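Long-range contacts in gamma-glutamyl-gamma-aminobutyraldehyde dehydrogenase (Burkholderia cenocepacia, PDB 4LIH), which probably oxidises aldehydes such as gamma-glutamyl-gamma-aminobutyraldehyde to carboxylic acids, with NAD(P)+ as the electron acceptor: residues A[291-302]-A[325-336]; A[367-378]-A[390-401]. All blocks are in the same frame, centred on the assembly; numbering follows the deposited sequence.

Contact 1: A[291-302]-A[325-336]; sequences DRAAQTAAGAIF and FIEKLVAAARAY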
loop_
_atom_site.group_PDB
_atom_site.type_symbol
_atom_site.label_atom_id
_atom_site.label_comp_id
_atom_site.label_asym_id
_atom_site.label_seq_id
_atom_site.Cartn_x
_atom_site.Cartn_y
_atom_site.Cartn_z
ATOM N N ASP A 291 -0.630 39.049 -7.759
ATOM C CA ASP A 291 -1.951 39.225 -8.339
ATOM C C ASP A 291 -2.806 37.983 -8.195
ATOM O O ASP A 291 -3.950 38.082 -7.733
ATOM C CB ASP A 291 -1.851 39.649 -9.813
ATOM C CG ASP A 291 -1.300 41.029 -9.951
ATOM O OD1 ASP A 291 -1.863 41.927 -9.299
ATOM O OD2 ASP A 291 -0.290 41.216 -10.659
ATOM N N ARG A 292 -2.259 36.827 -8.567
ATOM C CA ARG A 292 -2.984 35.558 -8.348
ATOM C C ARG A 292 -3.261 35.374 -6.867
ATOM O O ARG A 292 -4.367 35.008 -6.483
ATOM C CB ARG A 292 -2.250 34.326 -8.899
ATOM C CG ARG A 292 -3.061 33.029 -8.725
ATOM C CD ARG A 292 -2.624 31.896 -9.667
ATOM N NE ARG A 292 -1.324 31.330 -9.318
ATOM C CZ ARG A 292 -1.121 30.430 -8.344
ATOM N NH1 ARG A 292 -2.133 29.975 -7.669
ATOM N NH2 ARG A 292 0.103 29.968 -8.067
ATOM N N ALA A 293 -2.267 35.637 -6.030
ATOM C CA ALA A 293 -2.479 35.505 -4.586
ATOM C C ALA A 293 -3.616 36.388 -4.071
ATOM O O ALA A 293 -4.395 35.939 -3.237
ATOM C CB ALA A 293 -1.189 35.745 -3.809
ATOM N N ALA A 294 -3.720 37.644 -4.554
ATOM C CA ALA A 294 -4.761 38.569 -4.088
ATOM C C ALA A 294 -6.120 38.138 -4.577
ATOM O O ALA A 294 -7.087 38.191 -3.815
ATOM C CB ALA A 294 -4.495 39.998 -4.555
ATOM N N GLN A 295 -6.202 37.735 -5.850
ATOM C CA GLN A 295 -7.434 37.201 -6.412
ATOM C C GLN A 295 -7.889 35.949 -5.711
ATOM O O GLN A 295 -9.063 35.801 -5.439
ATOM C CB GLN A 295 -7.298 36.949 -7.911
ATOM C CG GLN A 295 -7.274 38.281 -8.673
ATOM C CD GLN A 295 -6.811 38.144 -10.081
ATOM O OE1 GLN A 295 -6.584 37.025 -10.575
ATOM N NE2 GLN A 295 -6.622 39.294 -10.754
ATOM N N THR A 296 -6.948 35.082 -5.394
ATOM C CA THR A 296 -7.253 33.787 -4.712
ATOM C C THR A 296 -7.638 34.031 -3.249
ATOM O O THR A 296 -8.483 33.316 -2.718
ATOM C CB THR A 296 -6.032 32.854 -4.836
ATOM O OG1 THR A 296 -5.783 32.644 -6.223
ATOM C CG2 THR A 296 -6.218 31.505 -4.178
ATOM N N ALA A 297 -7.033 35.030 -2.604
ATOM C CA ALA A 297 -7.397 35.403 -1.221
ATOM C C ALA A 297 -8.838 35.903 -1.146
ATOM O O ALA A 297 -9.568 35.567 -0.188
ATOM C CB ALA A 297 -6.435 36.443 -0.644
ATOM N N ALA A 298 -9.261 36.660 -2.168
ATOM C CA ALA A 298 -10.656 37.060 -2.302
ATOM C C ALA A 298 -11.542 35.864 -2.521
ATOM O O ALA A 298 -12.555 35.765 -1.847
ATOM C CB ALA A 298 -10.855 38.101 -3.406
ATOM N N GLY A 299 -11.159 34.940 -3.417
ATOM C CA GLY A 299 -11.989 33.758 -3.665
ATOM C C GLY A 299 -12.100 32.864 -2.430
ATOM O O GLY A 299 -13.115 32.236 -2.197
ATOM N N ALA A 300 -11.063 32.863 -1.610
ATOM C CA ALA A 300 -10.995 31.948 -0.489
ATOM C C ALA A 300 -12.038 32.287 0.559
ATOM O O ALA A 300 -12.351 31.471 1.374
ATOM C CB ALA A 300 -9.592 31.970 0.117
ATOM N N ILE A 301 -12.511 33.519 0.562
ATOM C CA ILE A 301 -13.422 34.030 1.584
ATOM C C ILE A 301 -14.742 34.485 1.032
ATOM O O ILE A 301 -15.683 34.612 1.770
ATOM C CB ILE A 301 -12.739 35.182 2.402
ATOM C CG1 ILE A 301 -13.601 35.670 3.584
ATOM C CG2 ILE A 301 -12.348 36.387 1.514
ATOM C CD1 ILE A 301 -14.063 34.537 4.524
ATOM N N PHE A 302 -14.821 34.765 -0.272
ATOM C CA PHE A 302 -16.054 35.277 -0.841
ATOM C C PHE A 302 -16.778 34.257 -1.707
ATOM O O PHE A 302 -17.979 34.404 -1.898
ATOM C CB PHE A 302 -15.784 36.584 -1.636
ATOM C CG PHE A 302 -15.102 37.666 -0.829
ATOM C CD1 PHE A 302 -15.440 37.905 0.476
ATOM C CD2 PHE A 302 -14.132 38.457 -1.406
ATOM C CE1 PHE A 302 -14.806 38.894 1.219
ATOM C CE2 PHE A 302 -13.508 39.423 -0.679
ATOM C CZ PHE A 302 -13.860 39.653 0.642
ATOM N N PHE A 325 -0.705 44.557 -1.371
ATOM C CA PHE A 325 -1.529 43.382 -1.367
ATOM C C PHE A 325 -2.984 43.737 -1.083
ATOM O O PHE A 325 -3.870 43.269 -1.797
ATOM C CB PHE A 325 -1.036 42.343 -0.351
ATOM C CG PHE A 325 -1.599 40.975 -0.599
ATOM C CD1 PHE A 325 -1.059 40.166 -1.594
ATOM C CD2 PHE A 325 -2.708 40.541 0.073
ATOM C CE1 PHE A 325 -1.588 38.911 -1.855
ATOM C CE2 PHE A 325 -3.235 39.281 -0.177
ATOM C CZ PHE A 325 -2.685 38.481 -1.136
ATOM N N ILE A 326 -3.212 44.569 -0.063
ATOM C CA ILE A 326 -4.559 45.000 0.307
ATOM C C ILE A 326 -5.183 45.759 -0.887
ATOM O O ILE A 326 -6.336 45.522 -1.247
ATOM C CB ILE A 326 -4.557 45.830 1.631
ATOM C CG1 ILE A 326 -4.258 44.906 2.836
ATOM C CG2 ILE A 326 -5.900 46.530 1.895
ATOM C CD1 ILE A 326 -3.991 45.677 4.138
ATOM N N GLU A 327 -4.417 46.640 -1.541
ATOM C CA GLU A 327 -4.921 47.263 -2.769
ATOM C C GLU A 327 -5.455 46.225 -3.783
ATOM O O GLU A 327 -6.570 46.370 -4.272
ATOM C CB GLU A 327 -3.878 48.178 -3.418
ATOM C CG GLU A 327 -4.410 48.919 -4.635
ATOM C CD GLU A 327 -3.360 49.772 -5.346
ATOM O OE1 GLU A 327 -2.148 49.478 -5.245
ATOM O OE2 GLU A 327 -3.768 50.691 -6.094
ATOM N N LYS A 328 -4.681 45.178 -4.067
ATOM C CA LYS A 328 -5.077 44.150 -5.030
ATOM C C LYS A 328 -6.290 43.347 -4.555
ATOM O O LYS A 328 -7.156 42.993 -5.353
ATOM C CB LYS A 328 -3.886 43.221 -5.341
ATOM C CG LYS A 328 -2.731 43.933 -6.077
ATOM C CD LYS A 328 -1.489 43.053 -6.116
ATOM C CE LYS A 328 -0.332 43.675 -6.884
ATOM N NZ LYS A 328 -0.626 43.992 -8.302
ATOM N N LEU A 329 -6.376 43.135 -3.246
ATOM C CA LEU A 329 -7.486 42.442 -2.588
ATOM C C LEU A 329 -8.801 43.206 -2.739
ATOM O O LEU A 329 -9.863 42.638 -3.090
ATOM C CB LEU A 329 -7.118 42.291 -1.100
ATOM C CG LEU A 329 -7.980 41.501 -0.173
ATOM C CD1 LEU A 329 -8.055 40.027 -0.607
ATOM C CD2 LEU A 329 -7.382 41.621 1.227
ATOM N N VAL A 330 -8.744 44.497 -2.453
ATOM C CA VAL A 330 -9.890 45.374 -2.593
ATOM C C VAL A 330 -10.427 45.380 -4.027
ATOM O O VAL A 330 -11.623 45.277 -4.248
ATOM C CB VAL A 330 -9.550 46.799 -2.125
ATOM C CG1 VAL A 330 -10.645 47.794 -2.489
ATOM C CG2 VAL A 330 -9.311 46.797 -0.625
ATOM N N ALA A 331 -9.525 45.476 -4.981
ATOM C CA ALA A 331 -9.850 45.365 -6.391
ATOM C C ALA A 331 -10.502 43.996 -6.695
ATOM O O ALA A 331 -11.551 43.937 -7.308
ATOM C CB ALA A 331 -8.595 45.530 -7.203
ATOM N N ALA A 332 -9.878 42.914 -6.228
ATOM C CA ALA A 332 -10.455 41.573 -6.372
ATOM C C ALA A 332 -11.854 41.407 -5.764
ATOM O O ALA A 332 -12.693 40.685 -6.338
ATOM C CB ALA A 332 -9.538 40.543 -5.771
ATOM N N ALA A 333 -12.084 42.004 -4.594
ATOM C CA ALA A 333 -13.407 41.922 -3.920
ATOM C C ALA A 333 -14.557 42.448 -4.769
ATOM O O ALA A 333 -15.700 42.024 -4.579
ATOM C CB ALA A 333 -13.384 42.628 -2.559
ATOM N N ARG A 334 -14.264 43.346 -5.727
ATOM C CA ARG A 334 -15.300 43.943 -6.585
ATOM C C ARG A 334 -16.103 42.934 -7.391
ATOM O O ARG A 334 -17.323 43.112 -7.530
ATOM C CB ARG A 334 -14.717 45.019 -7.528
ATOM N N ALA A 335 -15.463 41.893 -7.908
ATOM C CA ALA A 335 -16.185 40.886 -8.702
ATOM C C ALA A 335 -17.267 40.174 -7.898
ATOM O O ALA A 335 -18.103 39.448 -8.458
ATOM C CB ALA A 335 -15.213 39.861 -9.240
ATOM N N TYR A 336 -17.220 40.321 -6.574
ATOM C CA TYR A 336 -18.134 39.595 -5.701
ATOM C C TYR A 336 -19.224 40.496 -5.164
ATOM O O TYR A 336 -19.669 40.316 -4.035
ATOM C CB TYR A 336 -17.391 38.964 -4.538
ATOM C CG TYR A 336 -16.392 37.952 -4.946
ATOM C CD1 TYR A 336 -15.103 38.306 -5.249
ATOM C CD2 TYR A 336 -16.744 36.619 -5.048
ATOM C CE1 TYR A 336 -14.171 37.354 -5.637
ATOM C CE2 TYR A 336 -15.822 35.670 -5.427
ATOM C CZ TYR A 336 -14.536 36.039 -5.708
ATOM O OH TYR A 336 -13.650 35.061 -6.096
HETATM O O HOH W 1 -11.146 36.077 -7.276
#
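F302, in the last turn of helix 291-302, meets Y336, just past the clearly helical part of 325-333; the two short helix axes cross at -52°. The CB of F302 lies over one face of the Y336 ring, 3.7 Å from its centroid, a CH-pi contact. The two ring planes stand 57° apart, an oblique pair. Further along the F302 ring, its CE2 comes 3.7 Å from A333 CB. The phenol end of Y336 passes beside G299, with OH 3.2 Å from G299 CA, and a water joins this OH to the carbonyl oxygen of Q295, so the polar tip of a ring packed on carbon still has a partner.

Nearer the middle, small residues let the backbones close in to 8.2 Å between axes. A298 CB meets A332 CB at 3.6 Å, and A294 CB presses on K328 CB. F325, its CG anti to the backbone N (chi1 -163°), swings its ring toward 291-302: A294 CB sits over one face and A293 CB at the edge. L329 CD1 fills in beside A297. Towards the start of both segments K328 crosses D291 at a slant and bends at its last torsion, bringing NZ 2.6 Å from D291 OD1 on the syn side, a salt bridge.

With F325 and L329 also resting on strand 314-318, this alanine-lined helix pair packs on the mixed sheet, an alpha/beta arrangement of the aldehyde dehydrogenase fold.

Contact 2: A[367-378]-A[390-401]; sequences GRGEGRLVTGGA and EPTVFEVKPDAK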
loop_
_atom_site.group_PDB
_atom_site.type_symbol
_atom_site.label_atom_id
_atom_site.label_comp_id
_atom_site.label_asym_id
_atom_site.label_seq_id
_atom_site.Cartn_x
_atom_site.Cartn_y
_atom_site.Cartn_z
ATOM N N GLY A 367 -16.555 44.072 14.077
ATOM C CA GLY A 367 -15.362 44.402 13.290
ATOM C C GLY A 367 -15.132 45.908 13.185
ATOM O O GLY A 367 -13.975 46.391 13.264
ATOM N N ARG A 368 -16.220 46.652 12.990
ATOM C CA ARG A 368 -16.144 48.112 12.870
ATOM C C ARG A 368 -15.540 48.722 14.109
ATOM O O ARG A 368 -14.843 49.725 14.023
ATOM C CB ARG A 368 -17.511 48.741 12.652
ATOM C CG ARG A 368 -18.085 48.558 11.270
ATOM C CD ARG A 368 -19.413 49.283 11.195
ATOM N NE ARG A 368 -20.166 48.811 10.053
ATOM C CZ ARG A 368 -20.070 49.292 8.831
ATOM N NH1 ARG A 368 -19.267 50.323 8.576
ATOM N NH2 ARG A 368 -20.793 48.741 7.868
ATOM N N GLY A 369 -15.820 48.141 15.263
ATOM C CA GLY A 369 -15.271 48.643 16.518
ATOM C C GLY A 369 -13.806 48.289 16.779
ATOM O O GLY A 369 -13.063 49.080 17.396
ATOM N N GLU A 370 -13.387 47.112 16.329
ATOM C CA GLU A 370 -12.082 46.548 16.708
ATOM C C GLU A 370 -11.046 46.557 15.617
ATOM O O GLU A 370 -9.915 46.265 15.871
ATOM C CB GLU A 370 -12.241 45.115 17.271
ATOM C CG GLU A 370 -12.636 44.064 16.262
ATOM C CD GLU A 370 -13.002 42.709 16.893
ATOM O OE1 GLU A 370 -12.739 42.440 18.113
ATOM O OE2 GLU A 370 -13.541 41.889 16.136
ATOM N N GLY A 371 -11.416 46.964 14.420
ATOM C CA GLY A 371 -10.528 46.965 13.293
ATOM C C GLY A 371 -10.797 48.100 12.327
ATOM O O GLY A 371 -11.746 48.894 12.509
ATOM N N ARG A 372 -9.950 48.160 11.303
ATOM C CA ARG A 372 -10.154 49.087 10.190
ATOM C C ARG A 372 -10.972 48.461 9.054
ATOM O O ARG A 372 -10.562 47.467 8.495
ATOM C CB ARG A 372 -8.806 49.542 9.644
ATOM C CG ARG A 372 -8.954 50.612 8.559
ATOM C CD ARG A 372 -7.600 51.150 8.127
ATOM N NE ARG A 372 -6.767 50.143 7.458
ATOM C CZ ARG A 372 -6.633 49.965 6.135
ATOM N NH1 ARG A 372 -7.300 50.708 5.250
ATOM N NH2 ARG A 372 -5.814 49.013 5.687
ATOM N N LEU A 373 -12.102 49.070 8.701
ATOM C CA LEU A 373 -12.912 48.595 7.568
ATOM C C LEU A 373 -12.222 48.957 6.265
ATOM O O LEU A 373 -12.008 50.155 5.964
ATOM C CB LEU A 373 -14.320 49.187 7.580
ATOM C CG LEU A 373 -15.263 48.750 6.440
ATOM C CD1 LEU A 373 -15.646 47.267 6.499
ATOM C CD2 LEU A 373 -16.522 49.608 6.479
ATOM N N VAL A 374 -11.897 47.939 5.475
ATOM C CA VAL A 374 -11.144 48.175 4.254
ATOM C C VAL A 374 -12.104 48.305 3.085
ATOM O O VAL A 374 -11.921 49.179 2.192
ATOM C CB VAL A 374 -10.117 47.042 4.001
ATOM C CG1 VAL A 374 -9.464 47.201 2.639
ATOM C CG2 VAL A 374 -9.052 47.038 5.096
ATOM N N THR A 375 -13.095 47.413 3.052
ATOM C CA THR A 375 -14.098 47.471 2.022
ATOM C C THR A 375 -15.361 46.732 2.434
ATOM O O THR A 375 -15.360 45.847 3.322
ATOM C CB THR A 375 -13.575 46.929 0.665
ATOM O OG1 THR A 375 -14.472 47.310 -0.393
ATOM C CG2 THR A 375 -13.441 45.423 0.708
ATOM N N GLY A 376 -16.458 47.116 1.796
ATOM C CA GLY A 376 -17.740 46.449 2.026
ATOM C C GLY A 376 -18.400 46.783 3.332
ATOM O O GLY A 376 -18.337 47.924 3.800
ATOM N N GLY A 377 -19.034 45.779 3.929
ATOM C CA GLY A 377 -19.605 45.901 5.242
ATOM C C GLY A 377 -21.099 46.182 5.322
ATOM O O GLY A 377 -21.594 46.310 6.399
ATOM N N ALA A 378 -21.809 46.305 4.204
ATOM C CA ALA A 378 -23.242 46.668 4.219
ATOM C C ALA A 378 -24.155 45.528 3.738
ATOM O O ALA A 378 -23.797 44.796 2.818
ATOM C CB ALA A 378 -23.458 47.889 3.330
ATOM N N GLU A 390 -22.456 42.642 1.291
ATOM C CA GLU A 390 -21.261 42.897 0.501
ATOM C C GLU A 390 -20.053 42.064 0.964
ATOM O O GLU A 390 -19.934 41.749 2.148
ATOM C CB GLU A 390 -20.872 44.368 0.560
ATOM C CG GLU A 390 -21.857 45.339 -0.050
ATOM C CD GLU A 390 -21.580 46.784 0.338
ATOM O OE1 GLU A 390 -21.091 47.046 1.460
ATOM O OE2 GLU A 390 -21.813 47.655 -0.525
ATOM N N PRO A 391 -19.121 41.761 0.035
ATOM C CA PRO A 391 -17.840 41.186 0.501
ATOM C C PRO A 391 -17.074 42.211 1.330
ATOM O O PRO A 391 -16.884 43.353 0.891
ATOM C CB PRO A 391 -17.114 40.857 -0.796
ATOM C CG PRO A 391 -17.642 41.866 -1.766
ATOM C CD PRO A 391 -19.080 42.089 -1.398
ATOM N N THR A 392 -16.661 41.804 2.534
ATOM C CA THR A 392 -16.212 42.737 3.563
ATOM C C THR A 392 -14.826 42.368 4.060
ATOM O O THR A 392 -14.570 41.206 4.352
ATOM C CB THR A 392 -17.203 42.710 4.726
ATOM O OG1 THR A 392 -18.504 43.137 4.251
ATOM C CG2 THR A 392 -16.779 43.589 5.861
ATOM N N VAL A 393 -13.947 43.362 4.168
ATOM C CA VAL A 393 -12.593 43.143 4.643
ATOM C C VAL A 393 -12.302 44.095 5.779
ATOM O O VAL A 393 -12.581 45.284 5.658
ATOM C CB VAL A 393 -11.568 43.388 3.507
ATOM C CG1 VAL A 393 -10.153 43.144 3.976
ATOM C CG2 VAL A 393 -11.868 42.509 2.302
ATOM N N PHE A 394 -11.765 43.558 6.875
ATOM C CA PHE A 394 -11.156 44.344 7.959
ATOM C C PHE A 394 -9.665 44.062 8.156
ATOM O O PHE A 394 -9.178 42.947 7.951
ATOM C CB PHE A 394 -11.793 43.995 9.290
ATOM C CG PHE A 394 -13.224 44.443 9.413
ATOM C CD1 PHE A 394 -13.507 45.742 9.799
ATOM C CD2 PHE A 394 -14.260 43.579 9.155
ATOM C CE1 PHE A 394 -14.810 46.152 9.946
ATOM C CE2 PHE A 394 -15.583 43.986 9.263
ATOM C CZ PHE A 394 -15.859 45.286 9.649
ATOM N N GLU A 395 -8.970 45.079 8.648
ATOM C CA GLU A 395 -7.591 44.910 9.129
ATOM C C GLU A 395 -7.689 44.826 10.647
ATOM O O GLU A 395 -8.236 45.721 11.271
ATOM C CB GLU A 395 -6.709 46.074 8.654
ATOM C CG GLU A 395 -5.254 45.839 8.980
ATOM C CD GLU A 395 -4.319 46.824 8.343
ATOM O OE1 GLU A 395 -4.761 47.681 7.559
ATOM O OE2 GLU A 395 -3.138 46.736 8.682
ATOM N N VAL A 396 -7.222 43.731 11.230
ATOM C CA VAL A 396 -7.388 43.496 12.686
ATOM C C VAL A 396 -6.132 42.912 13.256
ATOM O O VAL A 396 -5.250 42.400 12.521
ATOM C CB VAL A 396 -8.591 42.539 13.053
ATOM C CG1 VAL A 396 -9.949 43.237 12.898
ATOM C CG2 VAL A 396 -8.558 41.237 12.266
ATOM N N LYS A 397 -6.028 43.000 14.576
ATOM C CA LYS A 397 -5.072 42.219 15.334
ATOM C C LYS A 397 -5.535 40.764 15.402
ATOM O O LYS A 397 -6.720 40.445 15.278
ATOM C CB LYS A 397 -4.980 42.732 16.782
ATOM C CG LYS A 397 -4.406 44.110 17.000
ATOM C CD LYS A 397 -4.410 44.318 18.505
ATOM C CE LYS A 397 -3.954 45.694 18.944
ATOM N NZ LYS A 397 -4.087 45.683 20.422
ATOM N N PRO A 398 -4.594 39.859 15.650
ATOM C CA PRO A 398 -4.986 38.467 15.621
ATOM C C PRO A 398 -5.881 37.998 16.736
ATOM O O PRO A 398 -6.469 36.936 16.595
ATOM C CB PRO A 398 -3.658 37.731 15.620
ATOM C CG PRO A 398 -2.674 38.674 16.145
ATOM C CD PRO A 398 -3.142 40.028 15.739
ATOM N N ASP A 399 -5.986 38.760 17.828
ATOM C CA ASP A 399 -6.883 38.413 18.949
ATOM C C ASP A 399 -8.260 39.073 18.870
ATOM O O ASP A 399 -9.056 38.903 19.773
ATOM C CB ASP A 399 -6.224 38.733 20.300
ATOM C CG ASP A 399 -5.666 40.153 20.378
ATOM O OD1 ASP A 399 -6.038 41.012 19.542
ATOM O OD2 ASP A 399 -4.840 40.428 21.288
ATOM N N ALA A 400 -8.570 39.762 17.763
ATOM C CA ALA A 400 -9.877 40.416 17.574
ATOM C C ALA A 400 -10.951 39.350 17.530
ATOM O O ALA A 400 -10.692 38.218 17.131
ATOM C CB ALA A 400 -9.909 41.223 16.275
ATOM N N LYS A 401 -12.156 39.710 17.957
ATOM C CA LYS A 401 -13.286 38.791 17.890
ATOM C C LYS A 401 -13.466 38.198 16.498
ATOM O O LYS A 401 -13.592 36.968 16.375
ATOM C CB LYS A 401 -14.593 39.470 18.335
ATOM C CG LYS A 401 -15.750 38.509 18.538
ATOM C CD LYS A 401 -16.996 39.249 18.970
ATOM C CE LYS A 401 -18.085 38.292 19.373
ATOM N NZ LYS A 401 -19.254 39.011 19.950
HETATM O O HOH W 2 -7.990 44.442 16.143
HETATM O O HOH W 3 -16.548 45.245 -0.988
#
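F394 reaches from its strand to the end of helix 354-370, and its ring lies between G367 and L373. Its CB and CG pass the carbonyl oxygen of R372; with CG anti to the carbonyl carbon (chi1 -68°), the ring then continues toward the helix. CD1 meets G367 O at 3.6 Å, CE1 comes 3.3 Å from G367 C, CZ lies near R368 N, and CE2 has G367 CA as its neighbour. One face takes that CA, the opposite face L373 CD1, both as CH-pi contacts. Glycine suits position 367 because a CB there would run into the ring.

Beside this ring the strands pair antiparallel. R372 and E395 exchange two backbone bonds, and their side chains add a salt bridge: NH2 of R372 meets E395 OE1 at 2.5 Å, in the guanidinium plane, although the carboxylate is turned 74° from it. K322 holds the other oxygen of E395. Beyond L373, V374 N and, weakly, T375 N both point to V393 O. At the other end E370 OE1 accepts from K401 N, at the start of helix 401-404.

V374 and T375 facing V393 make a classic beta bulge, where strand 372-375 pairs with 388-395 at the edge of the mixed sheet.

Contact 1 closes before contact 2 opens along the chain; helix 354-370, the next helix after 319-333, leads into strand 372-375. Their centres lie about 15 Å apart, on the same side of the chain's centre. The two meet directly: P391 touches the ring of F302 and the backbone oxygens of A333 and Y336, while V330 CG2 meets V374 CG1. Both are built on one mixed sheet. Helices 290-302 and 319-333 lie against its strands 314-318, 388-395 and 411-417, whereas contact 2 adds strand 372-375 along 388-395. The helix pair and the bulged strand pair are thus neighbouring layers of one alpha/beta unit, away from the predicted active-site glutamate E274.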